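Local coordinates for WbbZ protein (Klebsiella pneumoniae subsp. pneumoniae NTUH-K2044, PDB 6X1L), which is of unknown function but belongs to the polysaccharide pyruvyl transferase family and so may transfer pyruvyl groups to bacterial surface sugars, at residues D198-E203 with R207-C212; D190-W195 with L228-L233; K27-N32 with G74-E79. All blocks are in the same frame, centred on the assembly; numbering follows the deposited sequence.

Contact 1 of 3, residues D198-E203 with R207-C212; sequences DYWDNE and RNSTRC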
ATOM      1  N   ASP A 198       0.305 -10.629  -8.212  1.00 54.57           N
ATOM      2  CA  ASP A 198      -0.532 -10.405  -9.391  1.00 62.78           C
ATOM      3  C   ASP A 198      -1.772  -9.592  -9.016  1.00 55.80           C
ATOM      4  O   ASP A 198      -2.911 -10.047  -9.106  1.00 58.10           O
ATOM      5  CB  ASP A 198      -0.912 -11.736 -10.030  1.00 73.71           C
ATOM      6  CG  ASP A 198      -1.461 -11.577 -11.439  1.00 77.97           C
ATOM      7  OD1 ASP A 198      -1.279 -10.496 -12.036  1.00 75.38           O
ATOM      8  OD2 ASP A 198      -2.080 -12.536 -11.948  1.00 81.85           O
ATOM      9  N   TYR A 199      -1.523  -8.355  -8.588  1.00 50.04           N
ATOM     10  CA  TYR A 199      -2.584  -7.482  -8.107  1.00 52.50           C
ATOM     11  C   TYR A 199      -3.001  -6.413  -9.104  1.00 47.25           C
ATOM     12  O   TYR A 199      -4.092  -5.853  -8.968  1.00 49.64           O
ATOM     13  CB  TYR A 199      -2.147  -6.776  -6.815  1.00 52.68           C
ATOM     14  CG  TYR A 199      -1.810  -7.711  -5.678  1.00 52.15           C
ATOM     15  CD1 TYR A 199      -2.805  -8.420  -5.025  1.00 50.97           C
ATOM     16  CD2 TYR A 199      -0.499  -7.873  -5.252  1.00 51.37           C
ATOM     17  CE1 TYR A 199      -2.505  -9.278  -3.978  1.00 59.92           C
ATOM     18  CE2 TYR A 199      -0.188  -8.730  -4.206  1.00 52.42           C
ATOM     19  CZ  TYR A 199      -1.195  -9.426  -3.575  1.00 57.19           C
ATOM     20  OH  TYR A 199      -0.892 -10.278  -2.537  1.00 66.54           O
ATOM     21  N   TRP A 200      -2.176  -6.129 -10.105  1.00 51.83           N
ATOM     22  CA  TRP A 200      -2.236  -4.836 -10.767  1.00 48.17           C
ATOM     23  C   TRP A 200      -3.277  -4.753 -11.877  1.00 42.02           C
ATOM     24  O   TRP A 200      -3.376  -3.705 -12.525  1.00 45.30           O
ATOM     25  CB  TRP A 200      -0.839  -4.482 -11.271  1.00 47.52           C
ATOM     26  CG  TRP A 200       0.161  -4.657 -10.164  1.00 53.81           C
ATOM     27  CD1 TRP A 200       1.256  -5.469 -10.163  1.00 54.79           C
ATOM     28  CD2 TRP A 200       0.120  -4.037  -8.869  1.00 51.25           C
ATOM     29  NE1 TRP A 200       1.917  -5.374  -8.959  1.00 46.43           N
ATOM     30  CE2 TRP A 200       1.238  -4.501  -8.147  1.00 54.41           C
ATOM     31  CE3 TRP A 200      -0.747  -3.124  -8.256  1.00 47.27           C
ATOM     32  CZ2 TRP A 200       1.511  -4.085  -6.843  1.00 47.97           C
ATOM     33  CZ3 TRP A 200      -0.476  -2.711  -6.960  1.00 48.56           C
ATOM     34  CH2 TRP A 200       0.644  -3.190  -6.270  1.00 46.16           C
ATOM     35  N   ASP A 201      -4.087  -5.793 -12.075  1.00 43.16           N
ATOM     36  CA  ASP A 201      -5.257  -5.678 -12.937  1.00 49.10           C
ATOM     37  C   ASP A 201      -6.397  -4.903 -12.285  1.00 58.94           C
ATOM     38  O   ASP A 201      -7.403  -4.629 -12.949  1.00 55.35           O
ATOM     39  CB  ASP A 201      -5.735  -7.071 -13.348  1.00 53.14           C
ATOM     40  CG  ASP A 201      -4.707  -7.808 -14.192  1.00 71.62           C
ATOM     41  OD1 ASP A 201      -4.333  -7.287 -15.268  1.00 76.22           O
ATOM     42  OD2 ASP A 201      -4.263  -8.897 -13.776  1.00 79.78           O
ATOM     43  N   ASN A 202      -6.270  -4.558 -11.006  1.00 50.28           N
ATOM     44  CA  ASN A 202      -7.222  -3.697 -10.312  1.00 43.11           C
ATOM     45  C   ASN A 202      -6.664  -2.279 -10.347  1.00 42.63           C
ATOM     46  O   ASN A 202      -5.661  -1.987  -9.687  1.00 46.35           O
ATOM     47  CB  ASN A 202      -7.430  -4.181  -8.875  1.00 44.52           C
ATOM     48  CG  ASN A 202      -8.441  -3.340  -8.104  1.00 49.40           C
ATOM     49  OD1 ASN A 202      -8.442  -2.111  -8.180  1.00 53.55           O
ATOM     50  ND2 ASN A 202      -9.300  -4.009  -7.349  1.00 47.61           N
ATOM     51  N   GLU A 203      -7.321  -1.393 -11.103  1.00 48.79           N
ATOM     52  CA  GLU A 203      -6.788  -0.045 -11.291  1.00 47.90           C
ATOM     53  C   GLU A 203      -6.821   0.771 -10.002  1.00 40.56           C
ATOM     54  O   GLU A 203      -5.962   1.637  -9.797  1.00 48.69           O
ATOM     55  CB  GLU A 203      -7.551   0.680 -12.407  1.00 48.28           C
ATOM     56  CG  GLU A 203      -9.024   0.956 -12.121  1.00 47.91           C
ATOM     57  CD  GLU A 203      -9.928  -0.218 -12.445  1.00 56.16           C
ATOM     58  OE1 GLU A 203      -9.407  -1.324 -12.713  1.00 59.55           O
ATOM     59  OE2 GLU A 203     -11.165  -0.033 -12.434  1.00 60.64           O
ATOM     60  N   ARG A 207      -3.444   2.306  -8.355  1.00 35.15           N
ATOM     61  CA  ARG A 207      -3.275   3.741  -8.139  1.00 37.38           C
ATOM     62  C   ARG A 207      -3.066   4.065  -6.660  1.00 42.75           C
ATOM     63  O   ARG A 207      -2.268   4.947  -6.319  1.00 41.61           O
ATOM     64  CB  ARG A 207      -4.476   4.504  -8.698  1.00 41.38           C
ATOM     65  CG  ARG A 207      -4.456   4.599 -10.233  1.00 41.06           C
ATOM     66  CD  ARG A 207      -5.270   5.789 -10.711  1.00 53.32           C
ATOM     67  NE  ARG A 207      -5.285   5.921 -12.169  1.00 51.79           N
ATOM     68  CZ  ARG A 207      -6.253   5.446 -12.944  1.00 49.04           C
ATOM     69  NH1 ARG A 207      -7.278   4.805 -12.403  1.00 42.37           N
ATOM     70  NH2 ARG A 207      -6.205   5.618 -14.261  1.00 52.62           N
ATOM     71  N   ASN A 208      -3.755   3.356  -5.765  1.00 36.69           N
ATOM     72  CA  ASN A 208      -3.604   3.663  -4.344  1.00 35.73           C
ATOM     73  C   ASN A 208      -2.277   3.149  -3.797  1.00 43.48           C
ATOM     74  O   ASN A 208      -1.658   3.813  -2.956  1.00 47.12           O
ATOM     75  CB  ASN A 208      -4.792   3.108  -3.565  1.00 39.81           C
ATOM     76  CG  ASN A 208      -6.042   3.932  -3.774  1.00 42.29           C
ATOM     77  OD1 ASN A 208      -5.981   5.159  -3.847  1.00 43.55           O
ATOM     78  ND2 ASN A 208      -7.178   3.266  -3.885  1.00 37.11           N
ATOM     79  N   SER A 209      -1.804   1.994  -4.273  1.00 45.67           N
ATOM     80  CA  SER A 209      -0.447   1.576  -3.937  1.00 41.51           C
ATOM     81  C   SER A 209       0.574   2.598  -4.418  1.00 45.10           C
ATOM     82  O   SER A 209       1.565   2.872  -3.729  1.00 43.23           O
ATOM     83  CB  SER A 209      -0.144   0.205  -4.537  1.00 49.43           C
ATOM     84  OG  SER A 209       1.232  -0.108  -4.389  1.00 45.32           O
ATOM     85  N   THR A 210       0.350   3.175  -5.601  1.00 43.76           N
ATOM     86  CA  THR A 210       1.273   4.180  -6.112  1.00 39.50           C
ATOM     87  C   THR A 210       1.195   5.463  -5.292  1.00 39.69           C
ATOM     88  O   THR A 210       2.213   6.134  -5.074  1.00 38.70           O
ATOM     89  CB  THR A 210       0.980   4.444  -7.594  1.00 47.22           C
ATOM     90  OG1 THR A 210       1.085   3.213  -8.323  1.00 39.45           O
ATOM     91  CG2 THR A 210       1.961   5.437  -8.168  1.00 41.87           C
ATOM     92  N   ARG A 211      -0.002   5.819  -4.822  1.00 41.37           N
ATOM     93  CA  ARG A 211      -0.125   6.946  -3.902  1.00 44.99           C
ATOM     94  C   ARG A 211       0.705   6.721  -2.646  1.00 42.03           C
ATOM     95  O   ARG A 211       1.401   7.634  -2.183  1.00 46.42           O
ATOM     96  CB  ARG A 211      -1.593   7.180  -3.547  1.00 45.58           C
ATOM     97  CG  ARG A 211      -2.389   7.807  -4.679  1.00 41.45           C
ATOM     98  CD  ARG A 211      -3.807   8.194  -4.268  1.00 42.28           C
ATOM     99  NE  ARG A 211      -4.507   8.824  -5.385  1.00 53.81           N
ATOM    100  CZ  ARG A 211      -5.344   8.190  -6.204  1.00 55.73           C
ATOM    101  NH1 ARG A 211      -5.612   6.903  -6.022  1.00 47.37           N
ATOM    102  NH2 ARG A 211      -5.919   8.845  -7.203  1.00 53.13           N
ATOM    103  N   CYS A 212       0.660   5.503  -2.093  1.00 41.52           N
ATOM    104  CA  CYS A 212       1.452   5.184  -0.907  1.00 43.36           C
ATOM    105  C   CYS A 212       2.931   5.469  -1.134  1.00 46.53           C
ATOM    106  O   CYS A 212       3.570   6.167  -0.339  1.00 45.98           O
ATOM    107  CB  CYS A 212       1.251   3.720  -0.520  1.00 42.79           C
ATOM    108  SG  CYS A 212      -0.350   3.355   0.226  1.00 44.73           S
TER
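W200 meets S209 where the loop leading into helix 203-218 folds back against that helix's first turns. The far end of the indole does the touching: CH2 lies 3.7 Å from S209 OG, and CZ3 is 3.8 Å from S209 CB, the serine approaching the ring obliquely. This is the close-packed, buried part. Y199 CB sits over the centre of one indole face, about 4.0 Å above its plane, while A39 of helix 33-48 and A206 also pack against the W200 side chain, and its NE1 is bonded to G31 O, which fixes the rotation of the indole. The partly exposed side, at E203 and R207, is looser. R207 NH1 comes no nearer than 4.1 Å to E203 CB, and E203 OE2 stays 6.2 Å from R207 NH1; the glutamate chain, bent at chi2 (-84°), leads away, and the extended arginine makes salt bridges to D44 and E47. What joins the two residues is backbone: R207 N donates to E203 O over 3.0 Å, an i to i+4 bond of the first helical turn. Just before it, the type I turn from Y199 to N202 delivers the N202 side chain to L205 N, a classic N-cap at a helix start.

Contact 2 of 3, residues D190-W195 with L228-L233; sequences DISLTW and LHVAIL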
ATOM      1  N   ASP A 190      12.302  -0.557   1.895  1.00 46.25           N
ATOM      2  CA  ASP A 190      12.113  -1.140   0.564  1.00 47.83           C
ATOM      3  C   ASP A 190      10.630  -1.062   0.201  1.00 46.27           C
ATOM      4  O   ASP A 190       9.889  -2.047   0.226  1.00 45.42           O
ATOM      5  CB  ASP A 190      12.624  -2.572   0.521  1.00 48.11           C
ATOM      6  CG  ASP A 190      12.808  -3.083  -0.902  1.00 52.70           C
ATOM      7  OD1 ASP A 190      12.668  -2.279  -1.847  1.00 46.40           O
ATOM      8  OD2 ASP A 190      13.095  -4.285  -1.075  1.00 55.58           O
ATOM      9  N   ILE A 191      10.199   0.156  -0.137  1.00 41.78           N
ATOM     10  CA  ILE A 191       8.784   0.411  -0.389  1.00 47.16           C
ATOM     11  C   ILE A 191       8.275  -0.288  -1.638  1.00 49.20           C
ATOM     12  O   ILE A 191       7.056  -0.387  -1.829  1.00 45.65           O
ATOM     13  CB  ILE A 191       8.529   1.928  -0.484  1.00 46.34           C
ATOM     14  CG1 ILE A 191       9.382   2.541  -1.598  1.00 47.04           C
ATOM     15  CG2 ILE A 191       8.829   2.597   0.865  1.00 41.97           C
ATOM     16  CD1 ILE A 191       9.069   3.996  -1.888  1.00 45.72           C
ATOM     17  N   SER A 192       9.176  -0.777  -2.494  1.00 44.41           N
ATOM     18  CA  SER A 192       8.749  -1.586  -3.631  1.00 45.55           C
ATOM     19  C   SER A 192       8.156  -2.915  -3.181  1.00 45.68           C
ATOM     20  O   SER A 192       7.228  -3.422  -3.817  1.00 55.36           O
ATOM     21  CB  SER A 192       9.926  -1.831  -4.578  1.00 46.56           C
ATOM     22  OG  SER A 192      10.457  -0.608  -5.051  1.00 50.97           O
ATOM     23  N   LEU A 193       8.664  -3.487  -2.089  1.00 46.71           N
ATOM     24  CA  LEU A 193       8.226  -4.796  -1.626  1.00 50.43           C
ATOM     25  C   LEU A 193       7.004  -4.731  -0.714  1.00 57.31           C
ATOM     26  O   LEU A 193       6.784  -5.655   0.075  1.00 59.44           O
ATOM     27  CB  LEU A 193       9.370  -5.517  -0.909  1.00 61.23           C
ATOM     28  CG  LEU A 193      10.436  -6.167  -1.789  1.00 75.20           C
ATOM     29  CD1 LEU A 193      11.346  -7.050  -0.947  1.00 78.78           C
ATOM     30  CD2 LEU A 193       9.797  -6.967  -2.919  1.00 77.07           C
ATOM     31  N   THR A 194       6.198  -3.676  -0.812  1.00 53.56           N
ATOM     32  CA  THR A 194       4.995  -3.570   0.005  1.00 50.71           C
ATOM     33  C   THR A 194       3.903  -4.483  -0.539  1.00 51.78           C
ATOM     34  O   THR A 194       3.608  -5.528   0.050  1.00 55.12           O
ATOM     35  CB  THR A 194       4.523  -2.118   0.068  1.00 52.19           C
ATOM     36  OG1 THR A 194       4.369  -1.600  -1.260  1.00 50.17           O
ATOM     37  CG2 THR A 194       5.546  -1.272   0.826  1.00 50.10           C
ATOM     38  N   TRP A 195       3.297  -4.106  -1.658  1.00 50.83           N
ATOM     39  CA  TRP A 195       2.396  -4.987  -2.388  1.00 51.54           C
ATOM     40  C   TRP A 195       3.197  -5.702  -3.468  1.00 50.71           C
ATOM     41  O   TRP A 195       3.889  -5.053  -4.255  1.00 52.87           O
ATOM     42  CB  TRP A 195       1.238  -4.196  -2.997  1.00 51.23           C
ATOM     43  CG  TRP A 195       0.212  -3.797  -1.981  1.00 44.34           C
ATOM     44  CD1 TRP A 195       0.235  -2.695  -1.179  1.00 48.48           C
ATOM     45  CD2 TRP A 195      -0.980  -4.513  -1.646  1.00 45.09           C
ATOM     46  NE1 TRP A 195      -0.874  -2.677  -0.364  1.00 51.82           N
ATOM     47  CE2 TRP A 195      -1.637  -3.782  -0.634  1.00 45.60           C
ATOM     48  CE3 TRP A 195      -1.559  -5.700  -2.105  1.00 46.87           C
ATOM     49  CZ2 TRP A 195      -2.841  -4.200  -0.077  1.00 49.58           C
ATOM     50  CZ3 TRP A 195      -2.756  -6.114  -1.549  1.00 53.02           C
ATOM     51  CH2 TRP A 195      -3.385  -5.366  -0.546  1.00 55.48           C
ATOM     52  N   LEU A 228      14.181   0.793  -9.596  1.00 51.38           N
ATOM     53  CA  LEU A 228      13.953   1.633 -10.770  1.00 52.59           C
ATOM     54  C   LEU A 228      12.798   2.603 -10.556  1.00 49.61           C
ATOM     55  O   LEU A 228      12.946   3.815 -10.750  1.00 50.63           O
ATOM     56  CB  LEU A 228      13.688   0.754 -11.993  1.00 45.71           C
ATOM     57  CG  LEU A 228      13.398   1.517 -13.283  1.00 50.78           C
ATOM     58  CD1 LEU A 228      14.563   2.433 -13.628  1.00 49.38           C
ATOM     59  CD2 LEU A 228      13.126   0.539 -14.415  1.00 51.56           C
ATOM     60  N   HIS A 229      11.641   2.093 -10.152  1.00 42.14           N
ATOM     61  CA  HIS A 229      10.473   2.958 -10.122  1.00 50.89           C
ATOM     62  C   HIS A 229      10.402   3.828  -8.878  1.00 48.36           C
ATOM     63  O   HIS A 229       9.681   4.829  -8.892  1.00 53.74           O
ATOM     64  CB  HIS A 229       9.212   2.121 -10.308  1.00 49.86           C
ATOM     65  CG  HIS A 229       9.044   1.656 -11.720  1.00 55.75           C
ATOM     66  ND1 HIS A 229       9.613   0.492 -12.190  1.00 59.58           N
ATOM     67  CD2 HIS A 229       8.442   2.238 -12.783  1.00 59.84           C
ATOM     68  CE1 HIS A 229       9.336   0.359 -13.475  1.00 66.37           C
ATOM     69  NE2 HIS A 229       8.630   1.407 -13.860  1.00 59.56           N
ATOM     70  N   VAL A 230      11.158   3.509  -7.829  1.00 48.33           N
ATOM     71  CA  VAL A 230      11.428   4.510  -6.803  1.00 49.17           C
ATOM     72  C   VAL A 230      12.210   5.670  -7.405  1.00 50.73           C
ATOM     73  O   VAL A 230      11.871   6.844  -7.210  1.00 51.24           O
ATOM     74  CB  VAL A 230      12.181   3.882  -5.617  1.00 48.74           C
ATOM     75  CG1 VAL A 230      12.603   4.966  -4.630  1.00 48.22           C
ATOM     76  CG2 VAL A 230      11.315   2.833  -4.932  1.00 44.90           C
ATOM     77  N   ALA A 231      13.266   5.357  -8.158  1.00 56.04           N
ATOM     78  CA  ALA A 231      14.050   6.404  -8.804  1.00 50.09           C
ATOM     79  C   ALA A 231      13.198   7.215  -9.770  1.00 49.26           C
ATOM     80  O   ALA A 231      13.310   8.446  -9.824  1.00 56.48           O
ATOM     81  CB  ALA A 231      15.252   5.792  -9.523  1.00 50.01           C
ATOM     82  N   ILE A 232      12.335   6.544 -10.536  1.00 41.60           N
ATOM     83  CA  ILE A 232      11.472   7.254 -11.476  1.00 49.05           C
ATOM     84  C   ILE A 232      10.495   8.159 -10.732  1.00 50.36           C
ATOM     85  O   ILE A 232      10.349   9.342 -11.061  1.00 50.21           O
ATOM     86  CB  ILE A 232      10.744   6.256 -12.396  1.00 50.53           C
ATOM     87  CG1 ILE A 232      11.719   5.691 -13.440  1.00 45.97           C
ATOM     88  CG2 ILE A 232       9.564   6.924 -13.082  1.00 50.70           C
ATOM     89  CD1 ILE A 232      11.131   4.598 -14.292  1.00 47.36           C
ATOM     90  N   LEU A 233       9.816   7.620  -9.714  1.00 50.89           N
ATOM     91  CA  LEU A 233       8.857   8.419  -8.954  1.00 42.88           C
ATOM     92  C   LEU A 233       9.526   9.637  -8.333  1.00 46.91           C
ATOM     93  O   LEU A 233       9.030  10.762  -8.453  1.00 52.45           O
ATOM     94  CB  LEU A 233       8.201   7.567  -7.868  1.00 42.94           C
ATOM     95  CG  LEU A 233       7.119   6.565  -8.263  1.00 43.29           C
ATOM     96  CD1 LEU A 233       6.611   5.858  -7.016  1.00 43.99           C
ATOM     97  CD2 LEU A 233       5.980   7.257  -8.999  1.00 44.12           C
TER
HETATM   98  O   HOH W   1      10.635  -0.439  -7.984  1.00 44.77           O
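S192 and V230, with CA atoms 7.4 Å apart, mark the closest approach of the backbones of the irregular 190-195 loop and the start of helix 228-236. The loop doubles back on itself, L193 N bonding to D190 O at 3.0 Å. Across from it the helix is regular from the outset, with I232 N held by L228 O and L233 N by H229 O. The backbones stay far enough apart for side chains to fill the interval, and V230 supplies the helix side of the contact. Its CG2 methyl is the meeting point: I191 CG1 lies 3.9 Å from V230 CG2, and S192 OG approaches the same methyl to 3.5 Å. I191 places CG1 between its backbone N and carbonyl carbon (chi1 58°), which turns the ethyl branch toward the helix, where CD1 also lies 4.0 Å from V230 CG2. The isoleucine and valine chains run obliquely to one another. Behind them, F216 packs on I191 and M213 on V230, both from helix 203-218, while V223 and T225 of strand 220-225 back the valine. At the polar edge a water sits 2.9 Å from S192 OG and receives a weak, 3.5 Å bond from H229 N, near the helix start. Elsewhere on the loop, D190 forms a salt bridge to R227, immediately before the helix. The contact is thus packing on one methyl, by a hydrocarbon branch and by a serine oxygen, and the one water between the segments ties that hydroxyl only lightly to the helix N terminus.

Contact 3 of 3, residues K27-N32 with G74-E79; sequences KANPGN and GGNLIE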
ATOM      1  N   LYS A  27      -3.394  -7.442 -20.019  1.00 56.42           N
ATOM      2  CA  LYS A  27      -2.874  -8.168 -18.865  1.00 57.72           C
ATOM      3  C   LYS A  27      -1.794  -7.312 -18.219  1.00 57.85           C
ATOM      4  O   LYS A  27      -0.730  -7.098 -18.813  1.00 52.45           O
ATOM      5  CB  LYS A  27      -2.311  -9.531 -19.260  1.00 58.47           C
ATOM      6  CG  LYS A  27      -1.799 -10.328 -18.062  1.00 61.32           C
ATOM      7  CD  LYS A  27      -2.933 -10.630 -17.090  1.00 67.37           C
ATOM      8  CE  LYS A  27      -2.424 -11.181 -15.758  1.00 69.72           C
ATOM      9  NZ  LYS A  27      -1.737 -10.142 -14.936  1.00 65.16           N
ATOM     10  N   ALA A  28      -2.067  -6.825 -17.012  1.00 56.39           N
ATOM     11  CA  ALA A  28      -1.072  -6.068 -16.267  1.00 56.46           C
ATOM     12  C   ALA A  28       0.081  -6.975 -15.856  1.00 52.79           C
ATOM     13  O   ALA A  28      -0.120  -8.135 -15.491  1.00 59.29           O
ATOM     14  CB  ALA A  28      -1.702  -5.428 -15.028  1.00 54.58           C
ATOM     15  N   ASN A  29       1.286  -6.438 -15.918  1.00 53.21           N
ATOM     16  CA  ASN A  29       2.457  -7.178 -15.467  1.00 55.38           C
ATOM     17  C   ASN A  29       2.382  -7.395 -13.959  1.00 63.21           C
ATOM     18  O   ASN A  29       2.175  -6.433 -13.214  1.00 58.84           O
ATOM     19  CB  ASN A  29       3.726  -6.406 -15.824  1.00 59.99           C
ATOM     20  CG  ASN A  29       4.991  -7.193 -15.543  1.00 67.03           C
ATOM     21  OD1 ASN A  29       5.093  -8.367 -15.895  1.00 72.00           O
ATOM     22  ND2 ASN A  29       5.963  -6.547 -14.904  1.00 54.16           N
ATOM     23  N   PRO A  30       2.514  -8.627 -13.476  1.00 62.25           N
ATOM     24  CA  PRO A  30       2.615  -8.850 -12.030  1.00 66.46           C
ATOM     25  C   PRO A  30       4.000  -8.499 -11.510  1.00 61.61           C
ATOM     26  O   PRO A  30       4.985  -8.457 -12.250  1.00 57.47           O
ATOM     27  CB  PRO A  30       2.340 -10.352 -11.875  1.00 68.36           C
ATOM     28  CG  PRO A  30       1.779 -10.797 -13.196  1.00 69.05           C
ATOM     29  CD  PRO A  30       2.379  -9.889 -14.218  1.00 67.61           C
ATOM     30  N   GLY A  31       4.064  -8.233 -10.215  1.00 55.72           N
ATOM     31  CA  GLY A  31       5.328  -7.928  -9.581  1.00 47.93           C
ATOM     32  C   GLY A  31       5.119  -7.075  -8.346  1.00 52.19           C
ATOM     33  O   GLY A  31       4.048  -7.080  -7.750  1.00 55.73           O
ATOM     34  N   ASN A  32       6.171  -6.343  -7.984  1.00 48.72           N
ATOM     35  CA  ASN A  32       6.163  -5.547  -6.766  1.00 50.29           C
ATOM     36  C   ASN A  32       5.454  -4.218  -7.025  1.00 46.88           C
ATOM     37  O   ASN A  32       4.830  -4.011  -8.069  1.00 49.55           O
ATOM     38  CB  ASN A  32       7.586  -5.377  -6.232  1.00 46.04           C
ATOM     39  CG  ASN A  32       8.517  -4.672  -7.206  1.00 53.50           C
ATOM     40  OD1 ASN A  32       8.127  -3.740  -7.911  1.00 52.31           O
ATOM     41  ND2 ASN A  32       9.767  -5.107  -7.230  1.00 50.92           N
ATOM     42  N   GLY A  74       7.185  -3.700 -18.194  1.00 54.08           N
ATOM     43  CA  GLY A  74       7.943  -4.114 -17.034  1.00 53.15           C
ATOM     44  C   GLY A  74       9.244  -4.766 -17.453  1.00 53.29           C
ATOM     45  O   GLY A  74       9.666  -4.681 -18.603  1.00 52.34           O
ATOM     46  N   GLY A  75       9.869  -5.427 -16.484  1.00 50.33           N
ATOM     47  CA  GLY A  75      11.134  -6.091 -16.702  1.00 51.67           C
ATOM     48  C   GLY A  75      11.108  -7.539 -16.270  1.00 51.56           C
ATOM     49  O   GLY A  75      12.087  -8.045 -15.714  1.00 52.99           O
ATOM     50  N   ASN A  76       9.992  -8.223 -16.529  1.00 48.31           N
ATOM     51  CA  ASN A  76       9.881  -9.621 -16.132  1.00 57.94           C
ATOM     52  C   ASN A  76      10.508 -10.565 -17.155  1.00 57.20           C
ATOM     53  O   ASN A  76      10.941 -11.666 -16.792  1.00 57.88           O
ATOM     54  CB  ASN A  76       8.413  -9.986 -15.905  1.00 56.40           C
ATOM     55  CG  ASN A  76       8.248 -11.308 -15.188  1.00 68.86           C
ATOM     56  OD1 ASN A  76       8.165 -12.361 -15.820  1.00 73.32           O
ATOM     57  ND2 ASN A  76       8.196 -11.260 -13.859  1.00 69.65           N
ATOM     58  N   LEU A  77      10.579 -10.157 -18.423  1.00 56.00           N
ATOM     59  CA  LEU A  77      11.091 -11.017 -19.492  1.00 58.23           C
ATOM     60  C   LEU A  77      12.621 -11.008 -19.484  1.00 59.75           C
ATOM     61  O   LEU A  77      13.285 -10.459 -20.365  1.00 55.81           O
ATOM     62  CB  LEU A  77      10.544 -10.572 -20.840  1.00 52.47           C
ATOM     63  CG  LEU A  77       9.028 -10.656 -20.991  1.00 56.33           C
ATOM     64  CD1 LEU A  77       8.592 -10.179 -22.365  1.00 61.28           C
ATOM     65  CD2 LEU A  77       8.565 -12.077 -20.737  1.00 59.70           C
ATOM     66  N   ILE A  78      13.182 -11.649 -18.461  1.00 54.02           N
ATOM     67  CA  ILE A  78      14.627 -11.730 -18.284  1.00 57.05           C
ATOM     68  C   ILE A  78      15.000 -13.193 -18.093  1.00 58.82           C
ATOM     69  O   ILE A  78      14.797 -13.753 -17.008  1.00 57.26           O
ATOM     70  CB  ILE A  78      15.117 -10.882 -17.105  1.00 59.85           C
ATOM     71  CG1 ILE A  78      14.863  -9.401 -17.395  1.00 63.13           C
ATOM     72  CG2 ILE A  78      16.597 -11.142 -16.849  1.00 52.60           C
ATOM     73  CD1 ILE A  78      15.317  -8.478 -16.299  1.00 73.24           C
ATOM     74  N   GLU A  79      15.562 -13.802 -19.137  1.00 53.93           N
ATOM     75  CA  GLU A  79      15.928 -15.212 -19.083  1.00 62.17           C
ATOM     76  C   GLU A  79      17.016 -15.438 -18.042  1.00 67.75           C
ATOM     77  O   GLU A  79      17.970 -14.663 -17.931  1.00 67.99           O
ATOM     78  CB  GLU A  79      16.392 -15.686 -20.463  1.00 56.28           C
ATOM     79  CG  GLU A  79      16.714 -17.164 -20.537  1.00 64.10           C
ATOM     80  CD  GLU A  79      16.941 -17.640 -21.959  1.00 72.56           C
ATOM     81  OE1 GLU A  79      16.943 -18.869 -22.176  1.00 78.27           O
ATOM     82  OE2 GLU A  79      17.110 -16.786 -22.856  1.00 70.73           O
TER
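N29 and G74 bring together two loops that follow neighbouring parallel strands, 23-27 and 67-71, at the C-terminal ends of these strands in the six-stranded sheet of an alpha/beta domain, an arrangement in keeping with the GT-B clan of the family. In the first shell the N29 amide makes the closest contacts. Its ND2 rests 3.8 Å from G74 CA, a close approach made possible because glycine has only hydrogens there, and its OD1 lies 3.7 Å from N76 CB. With CG anti to the backbone N (chi1 -173°), the N29 side chain extends across to the second loop. The two asparagine amides are turned steeply, their planes 72° apart, and N76 directs OD1 elsewhere, to G85 N at helix 84-92. One shell further out, D35 of helix 33-48 takes a weak hydrogen bond from N29 ND2, and G74 is tied through its backbone to T105. K27, last residue of strand 23-27, bonds A28 O through NZ at 2.6 Å, in the carbonyl plane, and makes salt bridges to D198 and D201. Within the buried N29 amide, OD1 has no hydrogen-bonding partner in the model and faces the CB of N76.

The three contacts lie where the chain's two halves, each built on a parallel sheet, meet; their centres are about 12 Å (contacts 1 and 2), 14 Å (2 and 3) and 15 Å (1 and 3) apart. Contact 3 closes first along the chain, at the six-stranded sheet; contact 1 is then nested inside the loop closed by contact 2. Helix 203-218 carries one segment of contact 1 and packs on contact 2, and helix 33-48 touches both. The segments also meet directly: W200 CH2 packs 3.5 Å from W195 CB, and D201 OD1 probably accepts a hydrogen bond from A28 N at 2.9 Å. The 190-203 connection therefore bridges both halves. Contacts 1 and 2 also reach the second subunit, linking this junction to the dimer interface.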